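Local atomic coordinates of exported gluconolactonase (Xanthomonas campestris pv. campestris, PDB entry 3DR2), a protein that hydrolyses gluconolactone to gluconate, a step of secondary glucose metabolism, and is built as a calcium-binding six-bladed beta-propeller that forms a dimer. Residues P50-A55 against R290-G295; T58-D63 against R67-W72; S170-P175 against S179-M184. All coordinates share one frame; numbering follows the deposited sequence.

Interaction 1 of 3, residues P50-A55 against R290-G295; sequences PAWWEA and RLFITG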
loop_
_atom_site.group_PDB
_atom_site.type_symbol
_atom_site.label_atom_id
_atom_site.label_comp_id
_atom_site.label_asym_id
_atom_site.label_seq_id
_atom_site.Cartn_x
_atom_site.Cartn_y
_atom_site.Cartn_z
ATOM N N PRO A 50 8.598 5.899 13.465
ATOM C CA PRO A 50 10.051 5.700 13.510
ATOM C C PRO A 50 10.543 5.514 14.945
ATOM O O PRO A 50 10.124 6.230 15.855
ATOM C CB PRO A 50 10.587 6.979 12.887
ATOM C CG PRO A 50 9.588 8.013 13.371
ATOM C CD PRO A 50 8.260 7.303 13.167
ATOM N N ALA A 51 11.440 4.555 15.140
ATOM C CA ALA A 51 11.990 4.279 16.456
ATOM C C ALA A 51 13.436 3.829 16.307
ATOM O O ALA A 51 13.741 2.931 15.518
ATOM C CB ALA A 51 11.177 3.193 17.146
ATOM N N TRP A 52 14.328 4.455 17.065
ATOM C CA TRP A 52 15.738 4.100 17.008
ATOM C C TRP A 52 15.989 2.856 17.852
ATOM O O TRP A 52 15.638 2.812 19.030
ATOM C CB TRP A 52 16.603 5.258 17.510
ATOM C CG TRP A 52 18.057 4.901 17.582
ATOM C CD1 TRP A 52 18.778 4.622 18.707
ATOM C CD2 TRP A 52 18.956 4.734 16.477
ATOM N NE1 TRP A 52 20.068 4.291 18.373
ATOM C CE2 TRP A 52 20.205 4.351 17.012
ATOM C CE3 TRP A 52 18.825 4.868 15.089
ATOM C CZ2 TRP A 52 21.324 4.099 16.204
ATOM C CZ3 TRP A 52 19.937 4.617 14.284
ATOM C CH2 TRP A 52 21.169 4.236 14.848
ATOM N N TRP A 53 16.604 1.857 17.231
ATOM C CA TRP A 53 16.903 0.579 17.868
ATOM C C TRP A 53 18.413 0.488 18.081
ATOM O O TRP A 53 19.146 0.034 17.203
ATOM C CB TRP A 53 16.422 -0.543 16.944
ATOM C CG TRP A 53 16.352 -1.900 17.558
ATOM C CD1 TRP A 53 16.461 -2.220 18.883
ATOM C CD2 TRP A 53 16.095 -3.129 16.866
ATOM N NE1 TRP A 53 16.284 -3.574 19.056
ATOM C CE2 TRP A 53 16.057 -4.154 17.835
ATOM C CE3 TRP A 53 15.893 -3.462 15.519
ATOM C CZ2 TRP A 53 15.823 -5.493 17.501
ATOM C CZ3 TRP A 53 15.660 -4.794 15.188
ATOM C CH2 TRP A 53 15.628 -5.791 16.177
ATOM N N GLU A 54 18.866 0.926 19.252
ATOM C CA GLU A 54 20.288 0.929 19.589
ATOM C C GLU A 54 20.988 -0.417 19.410
ATOM O O GLU A 54 22.062 -0.491 18.802
ATOM C CB GLU A 54 20.479 1.414 21.029
ATOM C CG GLU A 54 21.930 1.431 21.505
ATOM C CD GLU A 54 22.779 2.524 20.865
ATOM O OE1 GLU A 54 22.293 3.256 19.981
ATOM O OE2 GLU A 54 23.958 2.650 21.257
ATOM N N ALA A 55 20.386 -1.477 19.936
ATOM C CA ALA A 55 20.973 -2.811 19.840
ATOM C C ALA A 55 21.361 -3.221 18.416
ATOM O O ALA A 55 22.311 -3.983 18.218
ATOM C CB ALA A 55 20.015 -3.836 20.429
ATOM N N ARG A 290 20.820 12.951 15.306
ATOM C CA ARG A 290 20.181 12.769 14.009
ATOM C C ARG A 290 18.676 12.706 14.214
ATOM O O ARG A 290 18.194 11.934 15.039
ATOM C CB ARG A 290 20.662 11.476 13.338
ATOM C CG ARG A 290 22.115 11.497 12.879
ATOM C CD ARG A 290 22.557 10.122 12.389
ATOM N NE ARG A 290 22.567 9.147 13.476
ATOM C CZ ARG A 290 22.904 7.868 13.345
ATOM N NH1 ARG A 290 23.263 7.378 12.164
ATOM N NH2 ARG A 290 22.904 7.076 14.409
ATOM N N LEU A 291 17.951 13.541 13.481
ATOM C CA LEU A 291 16.495 13.572 13.569
ATOM C C LEU A 291 15.925 12.829 12.370
ATOM O O LEU A 291 16.189 13.200 11.227
ATOM C CB LEU A 291 15.983 15.013 13.546
ATOM C CG LEU A 291 14.462 15.168 13.463
ATOM C CD1 LEU A 291 13.833 14.832 14.814
ATOM C CD2 LEU A 291 14.119 16.593 13.049
ATOM N N PHE A 292 15.149 11.782 12.635
ATOM C CA PHE A 292 14.523 10.999 11.576
ATOM C C PHE A 292 13.061 11.441 11.451
ATOM O O PHE A 292 12.364 11.612 12.457
ATOM C CB PHE A 292 14.596 9.509 11.913
ATOM C CG PHE A 292 15.999 8.969 11.972
ATOM C CD1 PHE A 292 16.598 8.436 10.838
ATOM C CD2 PHE A 292 16.725 9.011 13.159
ATOM C CE1 PHE A 292 17.906 7.947 10.882
ATOM C CE2 PHE A 292 18.034 8.524 13.214
ATOM C CZ PHE A 292 18.622 7.992 12.070
ATOM N N ILE A 293 12.606 11.621 10.214
ATOM C CA ILE A 293 11.237 12.065 9.952
ATOM C C ILE A 293 10.561 11.175 8.913
ATOM O O ILE A 293 11.145 10.877 7.874
ATOM C CB ILE A 293 11.233 13.507 9.409
ATOM C CG1 ILE A 293 12.081 14.413 10.305
ATOM C CG2 ILE A 293 9.800 14.030 9.325
ATOM C CD1 ILE A 293 12.275 15.802 9.735
ATOM N N THR A 294 9.333 10.743 9.197
ATOM C CA THR A 294 8.587 9.904 8.258
ATOM C C THR A 294 7.491 10.728 7.596
ATOM O O THR A 294 6.975 11.676 8.187
ATOM C CB THR A 294 7.923 8.702 8.959
ATOM O OG1 THR A 294 7.207 9.156 10.116
ATOM C CG2 THR A 294 8.970 7.675 9.370
ATOM N N GLY A 295 7.135 10.360 6.368
ATOM C CA GLY A 295 6.089 11.076 5.658
ATOM C C GLY A 295 5.841 10.446 4.305
ATOM O O GLY A 295 6.731 10.413 3.457
#
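Pro50 and Thr294 mark the nearest backbone approach, 6.9 Å between their CA atoms, of two strands, 50-53 and 290-295, whose axes pass 8.0 Å apart with their directions at 144°; no hydrogen bond joins the two segments, which meet through side chains alone. At one end the Pro50 ring lies against Thr294, with Pro50 CD 3.7 Å from Thr294 OG1 and the methyl CG2 also close by. That hydroxyl finds its main polar partner in Ser280, so toward Pro50 it offers a van der Waals surface.

Trp52 supplies the middle and the other end. With CG anti to the backbone N (chi1 175°), its indole extends toward strand 290-295, where CE3 comes within 4.2 Å of Phe292 CE2. The far end of the six-membered ring meets Arg290, whose NH2 is 3.4 Å from Trp52 CH2. The planes of ring and guanidinium stand 60° apart, so this is an oblique approach and not a flat stack. Polar bonds steady both groups. Trp52 NE1 donates to Glu54 OE1 at 2.9 Å, almost in the indole plane, while Arg290 makes salt bridges through NE to Asp285 and through NH2 to Glu74.

This is how propeller blades pack: face against face, without continuing one another's sheet. Strand 47-53 pairs with strand 58-63 in its own blade, strand 290-295 runs between strands 281-284 and 298-303 in the next, and Leu59 and Trp72 also pack against Phe292, as does Met301 of its own blade.

Interaction 2 of 3, residues T58-D63 against R67-W72; sequences TLVWSD and RRVLGW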
loop_
_atom_site.group_PDB
_atom_site.type_symbol
_atom_site.label_atom_id
_atom_site.label_comp_id
_atom_site.label_asym_id
_atom_site.label_seq_id
_atom_site.Cartn_x
_atom_site.Cartn_y
_atom_site.Cartn_z
ATOM N N THR A 58 19.804 0.546 14.118
ATOM C CA THR A 58 18.868 0.625 13.008
ATOM C C THR A 58 17.674 1.525 13.317
ATOM O O THR A 58 17.172 1.526 14.439
ATOM C CB THR A 58 18.322 -0.786 12.688
ATOM O OG1 THR A 58 19.404 -1.646 12.308
ATOM C CG2 THR A 58 17.287 -0.731 11.570
ATOM N N LEU A 59 17.231 2.293 12.325
ATOM C CA LEU A 59 16.048 3.135 12.496
ATOM C C LEU A 59 14.894 2.277 11.978
ATOM O O LEU A 59 14.825 1.963 10.787
ATOM C CB LEU A 59 16.145 4.422 11.667
ATOM C CG LEU A 59 15.051 5.486 11.878
ATOM C CD1 LEU A 59 13.702 5.019 11.325
ATOM C CD2 LEU A 59 14.934 5.801 13.370
ATOM N N VAL A 60 14.007 1.886 12.882
ATOM C CA VAL A 60 12.852 1.056 12.557
ATOM C C VAL A 60 11.624 1.926 12.286
ATOM O O VAL A 60 11.349 2.846 13.043
ATOM C CB VAL A 60 12.515 0.131 13.748
ATOM C CG1 VAL A 60 11.280 -0.692 13.432
ATOM C CG2 VAL A 60 13.707 -0.764 14.077
ATOM N N TRP A 61 10.889 1.659 11.214
ATOM C CA TRP A 61 9.681 2.435 10.964
ATOM C C TRP A 61 8.712 1.602 10.140
ATOM O O TRP A 61 9.099 0.581 9.576
ATOM C CB TRP A 61 10.019 3.782 10.304
ATOM C CG TRP A 61 10.085 3.822 8.816
ATOM C CD1 TRP A 61 9.136 4.316 7.977
ATOM C CD2 TRP A 61 11.187 3.423 7.989
ATOM N NE1 TRP A 61 9.575 4.260 6.675
ATOM C CE2 TRP A 61 10.833 3.715 6.654
ATOM C CE3 TRP A 61 12.441 2.853 8.248
ATOM C CZ2 TRP A 61 11.686 3.454 5.575
ATOM C CZ3 TRP A 61 13.289 2.592 7.175
ATOM C CH2 TRP A 61 12.905 2.894 5.855
ATOM N N SER A 62 7.450 2.013 10.098
ATOM C CA SER A 62 6.441 1.251 9.376
ATOM C C SER A 62 5.984 1.827 8.056
ATOM O O SER A 62 5.939 3.034 7.880
ATOM C CB SER A 62 5.170 1.110 10.225
ATOM O OG SER A 62 5.429 0.506 11.468
ATOM N N ASP A 63 5.655 0.943 7.122
ATOM C CA ASP A 63 5.032 1.384 5.885
ATOM C C ASP A 63 3.643 0.824 6.183
ATOM O O ASP A 63 3.362 -0.335 5.900
ATOM C CB ASP A 63 5.598 0.711 4.642
ATOM C CG ASP A 63 4.871 1.154 3.377
ATOM O OD1 ASP A 63 5.297 0.790 2.263
ATOM O OD2 ASP A 63 3.857 1.879 3.503
ATOM N N ARG A 67 2.119 -2.562 4.571
ATOM C CA ARG A 67 2.145 -3.659 5.524
ATOM C C ARG A 67 3.517 -4.266 5.775
ATOM O O ARG A 67 3.720 -5.477 5.676
ATOM C CB ARG A 67 1.139 -4.724 5.080
ATOM C CG ARG A 67 -0.228 -4.108 4.791
ATOM C CD ARG A 67 -1.241 -5.107 4.253
ATOM N NE ARG A 67 -1.638 -6.090 5.256
ATOM C CZ ARG A 67 -2.671 -6.917 5.117
ATOM N NH1 ARG A 67 -3.410 -6.878 4.015
ATOM N NH2 ARG A 67 -2.963 -7.781 6.083
ATOM N N ARG A 68 4.456 -3.397 6.125
ATOM C CA ARG A 68 5.817 -3.808 6.434
ATOM C C ARG A 68 6.387 -2.927 7.525
ATOM O O ARG A 68 5.949 -1.796 7.709
ATOM C CB ARG A 68 6.722 -3.651 5.209
ATOM C CG ARG A 68 6.620 -4.734 4.157
ATOM C CD ARG A 68 7.528 -4.372 2.993
ATOM N NE ARG A 68 7.790 -5.492 2.098
ATOM C CZ ARG A 68 8.085 -5.352 0.810
ATOM N NH1 ARG A 68 8.140 -4.148 0.273
ATOM N NH2 ARG A 68 8.346 -6.413 0.063
ATOM N N VAL A 69 7.359 -3.468 8.254
ATOM C CA VAL A 69 8.096 -2.713 9.256
ATOM C C VAL A 69 9.503 -2.795 8.661
ATOM O O VAL A 69 10.045 -3.893 8.490
ATOM C CB VAL A 69 8.084 -3.373 10.642
ATOM C CG1 VAL A 69 9.123 -2.704 11.527
ATOM C CG2 VAL A 69 6.707 -3.222 11.280
ATOM N N LEU A 70 10.065 -1.641 8.318
ATOM C CA LEU A 70 11.382 -1.560 7.686
ATOM C C LEU A 70 12.483 -1.163 8.653
ATOM O O LEU A 70 12.219 -0.598 9.712
ATOM C CB LEU A 70 11.328 -0.542 6.548
ATOM C CG LEU A 70 10.197 -0.793 5.546
ATOM C CD1 LEU A 70 10.040 0.397 4.622
ATOM C CD2 LEU A 70 10.499 -2.066 4.759
ATOM N N GLY A 71 13.723 -1.453 8.262
ATOM C CA GLY A 71 14.863 -1.113 9.088
ATOM C C GLY A 71 15.968 -0.455 8.279
ATOM O O GLY A 71 16.495 -1.044 7.333
ATOM N N TRP A 72 16.313 0.774 8.648
ATOM C CA TRP A 72 17.371 1.515 7.969
ATOM C C TRP A 72 18.687 1.250 8.690
ATOM O O TRP A 72 18.791 1.493 9.892
ATOM C CB TRP A 72 17.075 3.013 8.008
ATOM C CG TRP A 72 18.183 3.863 7.464
ATOM C CD1 TRP A 72 18.455 4.120 6.150
ATOM C CD2 TRP A 72 19.175 4.562 8.224
ATOM N NE1 TRP A 72 19.557 4.941 6.046
ATOM C CE2 TRP A 72 20.017 5.227 7.303
ATOM C CE3 TRP A 72 19.435 4.691 9.595
ATOM C CZ2 TRP A 72 21.102 6.013 7.710
ATOM C CZ3 TRP A 72 20.516 5.475 9.999
ATOM C CH2 TRP A 72 21.334 6.125 9.055
HETATM O O HOH W 1 6.775 -1.420 1.771
#
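Leu59 and Trp72, Trp61 and Leu70, and Asp63 and Arg68 form the hydrogen-bonded pairs of this antiparallel hairpin, each joined by two backbone bonds. The shortest runs from Leu70 N to Trp61 O, 2.7 Å; at the turn end Arg68 N reaches Asp63 O at a longer 3.3 Å. Arg67 and Arg68 both face Asp63, a G1 beta bulge, and Arg67 takes the positive phi (56°) of its first position.

Apolar contacts line both faces of the ladder. Leu70 CB sits over the six-membered ring of Trp61, 3.8 Å from its centroid, as a CH-pi contact, and Leu70 CD1 touches Trp61 CZ2 at 3.6 Å. Holding chi1 at 89° turns the indole across the neighbouring strand, where CZ3 also meets Trp72 CB at 3.9 Å. On the other face Val60 CG1 packs against Val69 CG1 at 3.5 Å.

Charged groups gather near the turn. A water donates to Asp63 OD1 and is only weakly held by Arg68 NH1, while Asp63 OD2 accepts from Trp46 N and Thr45 N. Arg68 forms a salt bridge with Asp83 and donates to Pro156 O and Gly159 O of the second subunit; Arg67 pairs with Asp83 of that subunit. The chemistry thus divides along the hairpin: apolar packing on both sheet faces, against the adjoining blades, and arginines at the bulge that bind both their own chain and the second subunit.

Interaction 3 of 3, residues S170-P175 against S179-M184; sequences SVYRLP and SPLQRM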
loop_
_atom_site.group_PDB
_atom_site.type_symbol
_atom_site.label_atom_id
_atom_site.label_comp_id
_atom_site.label_asym_id
_atom_site.label_seq_id
_atom_site.Cartn_x
_atom_site.Cartn_y
_atom_site.Cartn_z
ATOM N N SER A 170 -8.935 6.297 24.054
ATOM C CA SER A 170 -8.110 6.586 25.213
ATOM C C SER A 170 -6.609 6.465 25.060
ATOM O O SER A 170 -6.103 5.944 24.068
ATOM C CB SER A 170 -8.543 5.679 26.367
ATOM O OG SER A 170 -9.944 5.739 26.561
ATOM N N VAL A 171 -5.914 6.988 26.065
ATOM C CA VAL A 171 -4.468 6.892 26.170
ATOM C C VAL A 171 -4.394 5.843 27.270
ATOM O O VAL A 171 -5.017 6.008 28.318
ATOM C CB VAL A 171 -3.815 8.195 26.684
ATOM C CG1 VAL A 171 -2.350 7.937 27.015
ATOM C CG2 VAL A 171 -3.916 9.288 25.632
ATOM N N TYR A 172 -3.671 4.759 27.025
ATOM C CA TYR A 172 -3.559 3.694 28.013
ATOM C C TYR A 172 -2.138 3.483 28.500
ATOM O O TYR A 172 -1.174 3.876 27.842
ATOM C CB TYR A 172 -4.036 2.358 27.440
ATOM C CG TYR A 172 -5.482 2.297 27.019
ATOM C CD1 TYR A 172 -5.874 2.675 25.738
ATOM C CD2 TYR A 172 -6.457 1.813 27.890
ATOM C CE1 TYR A 172 -7.196 2.564 25.330
ATOM C CE2 TYR A 172 -7.777 1.700 27.497
ATOM C CZ TYR A 172 -8.144 2.076 26.216
ATOM O OH TYR A 172 -9.454 1.969 25.830
ATOM N N ARG A 173 -2.026 2.845 29.662
ATOM C CA ARG A 173 -0.735 2.510 30.248
ATOM C C ARG A 173 -0.727 1.014 30.528
ATOM O O ARG A 173 -1.594 0.505 31.242
ATOM C CB ARG A 173 -0.492 3.267 31.557
ATOM C CG ARG A 173 0.777 2.816 32.276
ATOM C CD ARG A 173 1.060 3.653 33.515
ATOM N NE ARG A 173 2.290 3.236 34.188
ATOM C CZ ARG A 173 2.373 2.222 35.045
ATOM N NH1 ARG A 173 3.535 1.915 35.606
ATOM N NH2 ARG A 173 1.292 1.524 35.357
ATOM N N LEU A 174 0.247 0.310 29.959
ATOM C CA LEU A 174 0.360 -1.128 30.160
ATOM C C LEU A 174 1.536 -1.360 31.102
ATOM O O LEU A 174 2.691 -1.174 30.726
ATOM C CB LEU A 174 0.610 -1.844 28.824
ATOM C CG LEU A 174 0.257 -3.337 28.739
ATOM C CD1 LEU A 174 0.810 -3.906 27.440
ATOM C CD2 LEU A 174 0.825 -4.095 29.914
ATOM N N PRO A 175 1.251 -1.765 32.349
ATOM C CA PRO A 175 2.278 -2.025 33.361
ATOM C C PRO A 175 3.232 -3.142 32.955
ATOM O O PRO A 175 2.834 -4.097 32.283
ATOM C CB PRO A 175 1.463 -2.405 34.597
ATOM C CG PRO A 175 0.164 -1.699 34.390
ATOM C CD PRO A 175 -0.093 -1.945 32.917
ATOM N N SER A 179 -0.115 -6.630 34.578
ATOM C CA SER A 179 -0.954 -5.559 34.052
ATOM C C SER A 179 -2.070 -5.290 35.082
ATOM O O SER A 179 -1.794 -5.261 36.279
ATOM C CB SER A 179 -1.491 -5.985 32.680
ATOM O OG SER A 179 -0.425 -6.185 31.758
ATOM N N PRO A 180 -3.327 -5.069 34.659
ATOM C CA PRO A 180 -3.976 -5.010 33.346
ATOM C C PRO A 180 -3.885 -3.611 32.752
ATOM O O PRO A 180 -3.282 -2.710 33.345
ATOM C CB PRO A 180 -5.423 -5.406 33.650
ATOM C CG PRO A 180 -5.318 -6.174 34.943
ATOM C CD PRO A 180 -4.343 -5.320 35.695
ATOM N N LEU A 181 -4.493 -3.442 31.582
ATOM C CA LEU A 181 -4.508 -2.155 30.903
ATOM C C LEU A 181 -5.146 -1.109 31.802
ATOM O O LEU A 181 -6.105 -1.395 32.516
ATOM C CB LEU A 181 -5.314 -2.239 29.606
ATOM C CG LEU A 181 -4.566 -2.392 28.284
ATOM C CD1 LEU A 181 -5.558 -2.334 27.139
ATOM C CD2 LEU A 181 -3.536 -1.280 28.148
ATOM N N GLN A 182 -4.611 0.105 31.754
ATOM C CA GLN A 182 -5.130 1.210 32.547
ATOM C C GLN A 182 -5.613 2.318 31.624
ATOM O O GLN A 182 -4.837 2.865 30.838
ATOM C CB GLN A 182 -4.037 1.776 33.449
ATOM C CG GLN A 182 -3.491 0.815 34.480
ATOM C CD GLN A 182 -2.115 1.232 34.954
ATOM O OE1 GLN A 182 -1.139 1.135 34.211
ATOM N NE2 GLN A 182 -2.028 1.709 36.185
ATOM N N ARG A 183 -6.899 2.632 31.715
ATOM C CA ARG A 183 -7.501 3.700 30.924
ATOM C C ARG A 183 -7.101 4.975 31.657
ATOM O O ARG A 183 -7.611 5.268 32.742
ATOM C CB ARG A 183 -9.015 3.515 30.915
ATOM C CG ARG A 183 -9.820 4.580 30.199
ATOM C CD ARG A 183 -11.286 4.211 30.296
ATOM N NE ARG A 183 -12.186 5.252 29.820
ATOM C CZ ARG A 183 -13.509 5.124 29.806
ATOM N NH1 ARG A 183 -14.064 4.000 30.239
ATOM N NH2 ARG A 183 -14.277 6.117 29.373
ATOM N N MET A 184 -6.187 5.735 31.061
ATOM C CA MET A 184 -5.669 6.941 31.696
ATOM C C MET A 184 -6.363 8.251 31.343
ATOM O O MET A 184 -6.339 9.206 32.128
ATOM C CB MET A 184 -4.175 7.053 31.401
ATOM C CG MET A 184 -3.418 5.745 31.588
ATOM S SD MET A 184 -3.600 5.034 33.249
ATOM C CE MET A 184 -3.198 6.467 34.206
#
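The side chains of Arg173 and Gln182 run alongside each other in the same direction and are joined at their ends: Arg173 NH2 donates to Gln182 OE1 at 2.7 Å. The oxygen is met on a lone pair in its carbonyl plane and lies near the guanidinium plane, although the amide itself is turned 69° from that plane. A stretched-out arginine chain carries its terminal nitrogen to this oxygen. Pro175 closes in on the same atom, its CG 3.1 Å from Gln182 OE1. A folded Met184 packs against the base of the arginine, with CG 3.8 Å from Arg173 CB.

Beneath these side chains the two residues form a hydrogen-bonded pair, Arg173 N to Gln182 O at 3.0 Å and Gln182 N to Arg173 O at 3.1 Å, and Met184 N continues the ladder by donating to Val171 O. The arrangement is a beta hairpin made by the last two strands of a four-stranded propeller blade, 169-174 and 182-187, the latter being the edge strand of that sheet. Its connection includes a cis peptide bond before Pro180.

On the opposite face of the hairpin from Arg173, Tyr172 packs by its CB against Leu181 CD2 at 3.7 Å, and its ring passes obliquely by Arg183, with Tyr172 CD2 3.7 Å from Arg183 CA. Near the turn Leu174 CD2 lies 3.1 Å from Ser179 OG, a close approach.

Further out, Arg173 NH1 forms a salt bridge with Asp141, which helps fix the guanidinium that grips Gln182. Asp186 holds both Arg183 NH2 and Ser170 OG, and the Tyr172 ring meets those of Phe146 and Tyr125.

Overall arrangement
Interactions 1 and 2 form one continuous region, their centres 9 Å apart: strand 47-53 is hydrogen-bonded to strand 58-63, with Ala51 N 2.7 Å from Val60 O, and Phe292 CD1 packs 3.5 Å from Leu59 CG. Interaction 2 thus lies within one blade's sheet, and interaction 1 is the seam to the blade beside it. Interaction 3 belongs to a distant blade, its centre 25 Å from that of interaction 1 and on the opposite side of the chain's centre. The Pro50 side chain is about 6 Å from a bound calcium ion. Glu48, on the same strand, coordinates calcium with Asn134, Asn191 and Asp242, probably at the active site, as in SMP-30 relatives.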